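Local atomic coordinates of Rab GDP dissociation inhibitor alpha (Naegleria fowleri, PDB entry 6C87), a protein that probably binds prenylated Rab GTPases in their GDP-bound form, slowing nucleotide release and drawing them off membranes for recycling. Residues A[88-93]-A[231-236]; A[113-118]-A[324-329]; A[316-321]-A[358-363]. One frame throughout, in Å; residues are numbered along the deposited sequence.

Contact 1: A[88-93]-A[231-236]; sequences FLMANG and KSPYVY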
loop_
_atom_site.group_PDB
_atom_site.type_symbol
_atom_site.label_atom_id
_atom_site.label_comp_id
_atom_site.label_asym_id
_atom_site.label_seq_id
_atom_site.Cartn_x
_atom_site.Cartn_y
_atom_site.Cartn_z
ATOM N N PHE A 88 -4.745 -29.391 -1.201
ATOM C CA PHE A 88 -5.486 -28.747 -2.269
ATOM C C PHE A 88 -5.221 -27.245 -2.258
ATOM O O PHE A 88 -4.844 -26.661 -1.238
ATOM C CB PHE A 88 -6.985 -29.009 -2.111
ATOM C CG PHE A 88 -7.391 -30.424 -2.398
ATOM C CD1 PHE A 88 -6.765 -31.153 -3.398
ATOM C CD2 PHE A 88 -8.397 -31.027 -1.666
ATOM C CE1 PHE A 88 -7.148 -32.452 -3.666
ATOM C CE2 PHE A 88 -8.782 -32.328 -1.929
ATOM C CZ PHE A 88 -8.165 -33.038 -2.931
ATOM N N LEU A 89 -5.419 -26.616 -3.412
ATOM C CA LEU A 89 -5.310 -25.169 -3.508
ATOM C C LEU A 89 -6.710 -24.570 -3.551
ATOM O O LEU A 89 -7.540 -24.967 -4.378
ATOM C CB LEU A 89 -4.520 -24.745 -4.748
ATOM C CG LEU A 89 -3.043 -25.132 -4.870
ATOM C CD1 LEU A 89 -2.861 -26.513 -5.530
ATOM C CD2 LEU A 89 -2.268 -24.051 -5.607
ATOM N N MET A 90 -6.966 -23.611 -2.663
ATOM C CA MET A 90 -8.152 -22.775 -2.792
ATOM C C MET A 90 -8.019 -21.962 -4.075
ATOM O O MET A 90 -7.003 -21.293 -4.292
ATOM C CB MET A 90 -8.301 -21.878 -1.564
ATOM C CG MET A 90 -9.320 -20.758 -1.688
ATOM S SD MET A 90 -11.037 -21.311 -1.807
ATOM C CE MET A 90 -11.224 -22.247 -0.288
ATOM N N ALA A 91 -9.063 -22.011 -4.909
ATOM C CA ALA A 91 -8.960 -21.630 -6.317
ATOM C C ALA A 91 -8.391 -20.233 -6.553
ATOM O O ALA A 91 -7.664 -20.022 -7.532
ATOM C CB ALA A 91 -10.328 -21.752 -6.979
ATOM N N ASN A 92 -8.696 -19.264 -5.694
ATOM C CA ASN A 92 -8.102 -17.940 -5.906
ATOM C C ASN A 92 -7.418 -17.431 -4.643
ATOM O O ASN A 92 -7.411 -16.225 -4.375
ATOM C CB ASN A 92 -9.143 -16.933 -6.400
ATOM C CG ASN A 92 -9.287 -16.930 -7.916
ATOM O OD1 ASN A 92 -8.302 -16.810 -8.645
ATOM N ND2 ASN A 92 -10.517 -17.072 -8.395
ATOM N N GLY A 93 -6.858 -18.350 -3.856
ATOM C CA GLY A 93 -6.235 -18.042 -2.590
ATOM C C GLY A 93 -4.816 -17.545 -2.748
ATOM O O GLY A 93 -4.347 -17.223 -3.841
ATOM N N LYS A 231 -18.066 -27.952 -8.643
ATOM C CA LYS A 231 -18.221 -28.971 -7.612
ATOM C C LYS A 231 -17.673 -28.523 -6.254
ATOM O O LYS A 231 -18.262 -28.837 -5.212
ATOM C CB LYS A 231 -17.555 -30.257 -8.092
ATOM N N SER A 232 -16.555 -27.804 -6.237
ATOM C CA SER A 232 -15.887 -27.430 -4.997
ATOM C C SER A 232 -15.041 -26.190 -5.264
ATOM O O SER A 232 -14.929 -25.742 -6.416
ATOM C CB SER A 232 -15.008 -28.575 -4.466
ATOM O OG SER A 232 -13.701 -28.469 -5.006
ATOM N N PRO A 233 -14.501 -25.559 -4.217
ATOM C CA PRO A 233 -13.604 -24.418 -4.432
ATOM C C PRO A 233 -12.153 -24.810 -4.674
ATOM O O PRO A 233 -11.305 -23.923 -4.805
ATOM C CB PRO A 233 -13.741 -23.632 -3.121
ATOM C CG PRO A 233 -13.925 -24.691 -2.111
ATOM C CD PRO A 233 -14.783 -25.744 -2.777
ATOM N N TYR A 234 -11.833 -26.097 -4.723
ATOM C CA TYR A 234 -10.452 -26.555 -4.701
ATOM C C TYR A 234 -9.993 -27.001 -6.090
ATOM O O TYR A 234 -10.769 -27.570 -6.862
ATOM C CB TYR A 234 -10.288 -27.712 -3.716
ATOM C CG TYR A 234 -10.520 -27.370 -2.261
ATOM C CD1 TYR A 234 -9.597 -26.623 -1.540
ATOM C CD2 TYR A 234 -11.657 -27.826 -1.599
ATOM C CE1 TYR A 234 -9.807 -26.329 -0.198
ATOM C CE2 TYR A 234 -11.887 -27.531 -0.269
ATOM C CZ TYR A 234 -10.960 -26.786 0.433
ATOM O OH TYR A 234 -11.184 -26.505 1.767
ATOM N N VAL A 235 -8.729 -26.718 -6.403
ATOM C CA VAL A 235 -8.051 -27.286 -7.561
ATOM C C VAL A 235 -6.808 -28.034 -7.074
ATOM O O VAL A 235 -6.345 -27.857 -5.944
ATOM C CB VAL A 235 -7.664 -26.217 -8.605
ATOM C CG1 VAL A 235 -8.888 -25.440 -9.064
ATOM C CG2 VAL A 235 -6.581 -25.295 -8.071
ATOM N N TYR A 236 -6.247 -28.847 -7.971
ATOM C CA TYR A 236 -5.096 -29.728 -7.725
ATOM C C TYR A 236 -4.401 -29.886 -9.067
ATOM O O TYR A 236 -5.085 -29.968 -10.099
ATOM C CB TYR A 236 -5.516 -31.100 -7.186
ATOM C CG TYR A 236 -4.430 -31.952 -6.542
ATOM C CD1 TYR A 236 -3.834 -31.569 -5.348
ATOM C CD2 TYR A 236 -4.043 -33.168 -7.104
ATOM C CE1 TYR A 236 -2.865 -32.356 -4.740
ATOM C CE2 TYR A 236 -3.074 -33.969 -6.503
ATOM C CZ TYR A 236 -2.491 -33.555 -5.317
ATOM O OH TYR A 236 -1.525 -34.322 -4.698
#
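Leu89 and Val235 face each other as an antiparallel hydrogen-bonded pair, joined by two backbone bonds: Leu89 N to Val235 O at 3.0 Å, and Val235 N back to Leu89 O at 2.9 Å, both nearly straight at 167°. A third bond, Ala91 N to Pro233 O at 2.9 Å, is more bent at the hydrogen. Met90 and Tyr234 form the non-hydrogen-bonded pair between. On their face of the sheet the Met90 chain, bent at chi2 and chi3, brings SD to 3.8 Å from Pro233 CB and lays CE near the same ring. On the other face Leu89 CB meets Val235 CG2.

Phe88, Tyr234 and Tyr236 form an aromatic cluster. Phe88 CB comes within 3.6 Å of Tyr234 CD1, the two rings meeting obliquely, while the Phe88 ring turns an edge to the face of Tyr236 in an offset edge-to-face pair, with planes at 89° and Phe88 CD1 3.5 Å from Tyr236 CD1. The Tyr236 ring trails opposite its own amide nitrogen (chi1 -164°), which sets its face before the Phe88 edge.

The short strand 89-90 thereby joins the mixed sheet of the GDI fold through strand 234-237, whose other neighbour is strand 111-121. At the entry to strand 234-237, Ser232 OG accepts from Tyr234 N at 3.0 Å in an ST turn, and it is also bonded to Val114 O. Further out, His352 pairs edge-to-face with Tyr236, and helix 212-229 covers Ala91 and Pro233 through Ser225, Tyr229 and Tyr222.

Contact 2: A[113-118]-A[324-329]; sequences LVEGSF and NAKSSQ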
loop_
_atom_site.group_PDB
_atom_site.type_symbol
_atom_site.label_atom_id
_atom_site.label_comp_id
_atom_site.label_asym_id
_atom_site.label_seq_id
_atom_site.Cartn_x
_atom_site.Cartn_y
_atom_site.Cartn_z
ATOM N N LEU A 113 -10.130 -29.427 -11.280
ATOM C CA LEU A 113 -11.002 -29.189 -10.137
ATOM C C LEU A 113 -11.144 -30.440 -9.273
ATOM O O LEU A 113 -10.975 -31.576 -9.732
ATOM C CB LEU A 113 -12.370 -28.684 -10.606
ATOM C CG LEU A 113 -13.218 -29.477 -11.609
ATOM C CD1 LEU A 113 -14.153 -30.448 -10.875
ATOM C CD2 LEU A 113 -13.972 -28.582 -12.614
ATOM N N VAL A 114 -11.408 -30.210 -8.005
ATOM C CA VAL A 114 -11.749 -31.250 -7.049
ATOM C C VAL A 114 -13.265 -31.384 -7.013
ATOM O O VAL A 114 -13.991 -30.379 -6.994
ATOM C CB VAL A 114 -11.160 -30.901 -5.668
ATOM C CG1 VAL A 114 -11.562 -31.927 -4.629
ATOM C CG2 VAL A 114 -9.639 -30.776 -5.776
ATOM N N GLU A 115 -13.755 -32.625 -6.989
ATOM C CA GLU A 115 -15.184 -32.841 -7.200
ATOM C C GLU A 115 -16.024 -32.673 -5.938
ATOM O O GLU A 115 -17.210 -32.359 -6.040
ATOM C CB GLU A 115 -15.422 -34.211 -7.829
ATOM C CG GLU A 115 -14.902 -34.277 -9.255
ATOM C CD GLU A 115 -14.997 -35.662 -9.871
ATOM O OE1 GLU A 115 -15.868 -36.458 -9.454
ATOM O OE2 GLU A 115 -14.199 -35.950 -10.783
ATOM N N GLY A 116 -15.467 -32.873 -4.753
ATOM C CA GLY A 116 -16.265 -32.909 -3.546
ATOM C C GLY A 116 -15.715 -32.030 -2.444
ATOM O O GLY A 116 -14.512 -31.788 -2.350
ATOM N N SER A 117 -16.630 -31.510 -1.628
ATOM C CA SER A 117 -16.257 -30.808 -0.402
ATOM C C SER A 117 -17.201 -31.260 0.699
ATOM O O SER A 117 -18.384 -30.896 0.675
ATOM C CB SER A 117 -16.315 -29.298 -0.572
ATOM O OG SER A 117 -15.897 -28.666 0.623
ATOM N N PHE A 118 -16.671 -32.016 1.674
ATOM C CA PHE A 118 -17.477 -32.686 2.686
ATOM C C PHE A 118 -16.947 -32.417 4.086
ATOM O O PHE A 118 -15.757 -32.166 4.284
ATOM C CB PHE A 118 -17.513 -34.196 2.458
ATOM C CG PHE A 118 -18.184 -34.576 1.199
ATOM C CD1 PHE A 118 -17.474 -34.617 0.015
ATOM C CD2 PHE A 118 -19.542 -34.852 1.183
ATOM C CE1 PHE A 118 -18.104 -34.949 -1.170
ATOM C CE2 PHE A 118 -20.179 -35.177 0.003
ATOM C CZ PHE A 118 -19.457 -35.225 -1.176
ATOM N N ASN A 324 -20.104 -40.846 -5.390
ATOM C CA ASN A 324 -19.174 -41.379 -6.385
ATOM C C ASN A 324 -18.153 -40.339 -6.838
ATOM O O ASN A 324 -17.674 -40.375 -7.976
ATOM C CB ASN A 324 -19.929 -41.953 -7.588
ATOM C CG ASN A 324 -20.656 -43.235 -7.242
ATOM O OD1 ASN A 324 -20.271 -43.939 -6.310
ATOM N ND2 ASN A 324 -21.732 -43.530 -7.967
ATOM N N ALA A 325 -17.820 -39.403 -5.954
ATOM C CA ALA A 325 -16.801 -38.409 -6.261
ATOM C C ALA A 325 -15.448 -39.080 -6.495
ATOM O O ALA A 325 -15.045 -39.982 -5.750
ATOM C CB ALA A 325 -16.704 -37.389 -5.123
ATOM N N LYS A 326 -14.757 -38.655 -7.554
ATOM C CA LYS A 326 -13.442 -39.183 -7.882
ATOM C C LYS A 326 -12.306 -38.345 -7.299
ATOM O O LYS A 326 -11.135 -38.713 -7.450
ATOM C CB LYS A 326 -13.307 -39.305 -9.402
ATOM C CG LYS A 326 -14.329 -40.262 -9.994
ATOM C CD LYS A 326 -14.265 -40.291 -11.510
ATOM C CE LYS A 326 -15.653 -40.222 -12.091
ATOM N NZ LYS A 326 -16.350 -38.958 -11.704
ATOM N N SER A 327 -12.621 -37.218 -6.669
ATOM C CA SER A 327 -11.674 -36.434 -5.886
ATOM C C SER A 327 -12.489 -35.632 -4.886
ATOM O O SER A 327 -13.616 -35.226 -5.186
ATOM C CB SER A 327 -10.820 -35.500 -6.758
ATOM O OG SER A 327 -11.608 -34.605 -7.539
ATOM N N SER A 328 -11.932 -35.418 -3.694
ATOM C CA SER A 328 -12.761 -34.817 -2.659
ATOM C C SER A 328 -11.915 -34.263 -1.523
ATOM O O SER A 328 -10.883 -34.831 -1.156
ATOM C CB SER A 328 -13.770 -35.829 -2.109
ATOM O OG SER A 328 -14.749 -35.175 -1.329
ATOM N N GLN A 329 -12.392 -33.155 -0.963
ATOM C CA GLN A 329 -11.939 -32.625 0.317
ATOM C C GLN A 329 -12.922 -33.068 1.398
ATOM O O GLN A 329 -14.138 -32.928 1.225
ATOM C CB GLN A 329 -11.862 -31.097 0.265
ATOM C CG GLN A 329 -11.450 -30.432 1.570
ATOM C CD GLN A 329 -9.952 -30.491 1.813
ATOM O OE1 GLN A 329 -9.396 -31.555 2.080
ATOM N NE2 GLN A 329 -9.297 -29.333 1.747
HETATM O O HOH W 1 -11.720 -35.370 -9.935
#
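Glu115 has the most surface buried here, and it is held against Lys326 and Ser327 at both its backbone and its carboxylate. Glu115 N donates to Ser327 OG at 3.0 Å, bent at 147°, and makes a second, weak bond to Ser327 O. The hydroxyl reaches that N-H because Ser327 OG stands between its own backbone N and carbonyl carbon (chi1 57°). From there the Glu115 chain runs extended beyond CG and passes obliquely across Lys326. Its OE1 takes the backbone N-H of Lys326 at 3.1 Å along an almost straight line (176°), although the donor comes from well above the carboxylate plane. Lys326 NZ approaches the same oxygen in a long, weak salt bridge, its chain bent at chi3 and chi4. A water donates to Glu115 OE2 at 2.7 Å and is also hydrogen-bonded to Ser327 OG, bridging the two segments. Two donors from one lysine on OE1 and a water on OE2 would favour a charged carboxylate.

Beyond this polar end, the segments join as parallel strands, 111-121 beside 328-332, within the mixed sheet of the GDI fold. Gln329, second in buried surface, carries the pairing through its backbone: Gln329 N donates to Gly116 O at 2.9 Å, and Phe118 N to Gln329 O at 2.7 Å, the former from above the carbonyl plane. Its CB packs beside Gly116 O, but the chain then bends at chi2 and leads away, where OE1 bonds to Thr419.

On the opposite face from Ser117 and Gln329, Ser328 OG lies at the edge of the Phe118 ring, near its plane. Val114 CG1 lies 3.6 Å from Ser328 N. Ser117 OG turns instead to Tyr222 on helix 212-229, and Lys326 O to Ser349 on strand 343-349.

Contact 3: A[316-321]-A[358-363]; sequences SHPVKS and GKYIAI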
loop_
_atom_site.group_PDB
_atom_site.type_symbol
_atom_site.label_atom_id
_atom_site.label_comp_id
_atom_site.label_asym_id
_atom_site.label_seq_id
_atom_site.Cartn_x
_atom_site.Cartn_y
_atom_site.Cartn_z
ATOM N N SER A 316 -10.240 -49.040 -3.992
ATOM C CA SER A 316 -10.818 -49.471 -5.256
ATOM C C SER A 316 -12.278 -49.047 -5.368
ATOM O O SER A 316 -13.069 -49.675 -6.079
ATOM C CB SER A 316 -10.676 -50.982 -5.411
ATOM O OG SER A 316 -9.359 -51.306 -5.812
ATOM N N HIS A 317 -12.644 -47.976 -4.669
ATOM C CA HIS A 317 -14.023 -47.523 -4.603
ATOM C C HIS A 317 -14.028 -46.075 -4.148
ATOM O O HIS A 317 -13.123 -45.658 -3.422
ATOM C CB HIS A 317 -14.841 -48.390 -3.630
ATOM C CG HIS A 317 -14.352 -48.330 -2.218
ATOM N ND1 HIS A 317 -14.694 -47.312 -1.354
ATOM C CD2 HIS A 317 -13.536 -49.155 -1.521
ATOM C CE1 HIS A 317 -14.107 -47.509 -0.188
ATOM N NE2 HIS A 317 -13.400 -48.624 -0.261
ATOM N N PRO A 318 -15.021 -45.291 -4.543
ATOM C CA PRO A 318 -15.149 -43.949 -3.975
ATOM C C PRO A 318 -15.556 -44.038 -2.511
ATOM O O PRO A 318 -16.017 -45.068 -2.015
ATOM C CB PRO A 318 -16.257 -43.308 -4.817
ATOM C CG PRO A 318 -17.115 -44.475 -5.212
ATOM C CD PRO A 318 -16.157 -45.630 -5.422
ATOM N N VAL A 319 -15.388 -42.927 -1.809
ATOM C CA VAL A 319 -15.788 -42.893 -0.413
ATOM C C VAL A 319 -17.310 -42.877 -0.339
ATOM O O VAL A 319 -17.978 -42.144 -1.086
ATOM C CB VAL A 319 -15.159 -41.683 0.286
ATOM C CG1 VAL A 319 -15.521 -41.679 1.746
ATOM C CG2 VAL A 319 -13.631 -41.701 0.092
ATOM N N LYS A 320 -17.873 -43.715 0.537
ATOM C CA LYS A 320 -19.320 -43.739 0.716
ATOM C C LYS A 320 -19.818 -42.356 1.111
ATOM O O LYS A 320 -19.138 -41.614 1.828
ATOM C CB LYS A 320 -19.724 -44.768 1.776
ATOM N N SER A 321 -21.010 -42.012 0.625
ATOM C CA SER A 321 -21.702 -40.745 0.861
ATOM C C SER A 321 -21.091 -39.570 0.113
ATOM O O SER A 321 -21.544 -38.438 0.303
ATOM C CB SER A 321 -21.760 -40.372 2.347
ATOM O OG SER A 321 -22.161 -41.474 3.131
ATOM N N GLY A 358 -9.520 -46.716 -11.844
ATOM C CA GLY A 358 -10.241 -47.448 -10.826
ATOM C C GLY A 358 -9.636 -47.380 -9.443
ATOM O O GLY A 358 -10.193 -47.978 -8.510
ATOM N N LYS A 359 -8.539 -46.649 -9.270
ATOM C CA LYS A 359 -7.880 -46.538 -7.980
ATOM C C LYS A 359 -8.029 -45.127 -7.429
ATOM O O LYS A 359 -8.104 -44.145 -8.174
ATOM C CB LYS A 359 -6.397 -46.921 -8.069
ATOM C CG LYS A 359 -6.134 -48.412 -8.300
ATOM C CD LYS A 359 -6.621 -49.240 -7.100
ATOM C CE LYS A 359 -5.914 -50.596 -6.977
ATOM N NZ LYS A 359 -6.183 -51.537 -8.107
ATOM N N TYR A 360 -8.082 -45.049 -6.109
ATOM C CA TYR A 360 -8.247 -43.799 -5.387
ATOM C C TYR A 360 -7.174 -43.725 -4.310
ATOM O O TYR A 360 -6.841 -44.736 -3.681
ATOM C CB TYR A 360 -9.655 -43.702 -4.751
ATOM C CG TYR A 360 -10.823 -43.911 -5.715
ATOM C CD1 TYR A 360 -11.126 -45.183 -6.206
ATOM C CD2 TYR A 360 -11.642 -42.845 -6.110
ATOM C CE1 TYR A 360 -12.182 -45.389 -7.080
ATOM C CE2 TYR A 360 -12.717 -43.048 -6.989
ATOM C CZ TYR A 360 -12.976 -44.332 -7.462
ATOM O OH TYR A 360 -14.023 -44.575 -8.324
ATOM N N ILE A 361 -6.616 -42.534 -4.120
ATOM C CA ILE A 361 -5.686 -42.252 -3.035
ATOM C C ILE A 361 -6.433 -41.397 -2.025
ATOM O O ILE A 361 -6.881 -40.291 -2.353
ATOM C CB ILE A 361 -4.427 -41.516 -3.515
ATOM C CG1 ILE A 361 -3.822 -42.166 -4.758
ATOM C CG2 ILE A 361 -3.419 -41.459 -2.382
ATOM C CD1 ILE A 361 -3.421 -43.608 -4.572
ATOM N N ALA A 362 -6.617 -41.920 -0.821
ATOM C CA ALA A 362 -7.224 -41.172 0.274
ATOM C C ALA A 362 -6.186 -41.069 1.376
ATOM O O ALA A 362 -5.681 -42.088 1.861
ATOM C CB ALA A 362 -8.509 -41.835 0.781
ATOM N N ILE A 363 -5.815 -39.845 1.721
ATOM C CA ILE A 363 -4.761 -39.614 2.694
ATOM C C ILE A 363 -5.374 -38.915 3.897
ATOM O O ILE A 363 -6.018 -37.868 3.755
ATOM C CB ILE A 363 -3.595 -38.825 2.080
ATOM C CG1 ILE A 363 -3.045 -39.638 0.893
ATOM C CG2 ILE A 363 -2.506 -38.579 3.124
ATOM C CD1 ILE A 363 -1.743 -39.157 0.308
HETATM O O HOH W 2 -8.857 -51.416 -8.427
#
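Ser316 and Lys359 bring their backbones closest, with CA atoms 5.0 Å apart, but no hydrogen bond links the two segments directly; the loop 316-321 instead lies across the start of strand 360-367. Tyr360 makes most of the contact. Its ring lies beneath the His317-Pro318 peptide, with His317 O 3.5 Å and Pro318 N 3.7 Å above one face, both offset toward the rim. Pro318 CD lies 3.8 Å from Tyr360 OH. Tyr360 CG stands anti to its carbonyl carbon (chi1 -54°), which sends the ring up against this loop. Phe350 meets the same ring edge-to-face.

At the outer end Ser316 OG lies alongside the Lys359 chain, 3.7 Å from Lys359 CD. A water joins their polar ends, donating to Ser316 OG and accepting from Lys359 NZ, each at 2.7 Å. Those ends have further partners, Asp388 for Ser316 and the backbone oxygen of Ser73 for Lys359. The His317 side chain leaves its backbone on the side away from the strand; its ND1 donates to Pro318 O at 2.7 Å, and its NE2 is bonded to Pro386 O. Carbonyl partners at both ring nitrogens would favour a doubly protonated, charged histidine.

Contacts 1 and 2 are buried and contact 3 lies at the surface, yet all three reach the same mixed sheet. Contacts 1 and 2 meet at neighbouring strands, where Tyr234 O and Val114 N lie 2.9 Å apart, a probable hydrogen bond; one pairing is antiparallel with aromatic and aliphatic packing, the other parallel and ending in a polar, water-containing site. Contact 3 adds no strand pairing across its segments and relies on a peptide over a ring face and one bridging water. It adjoins contact 2 through Pro318 and Tyr360, which pack against Asn324, Ala325 and Lys326, whereas contacts 1 and 3 stay about 7 Å apart at their nearest atoms.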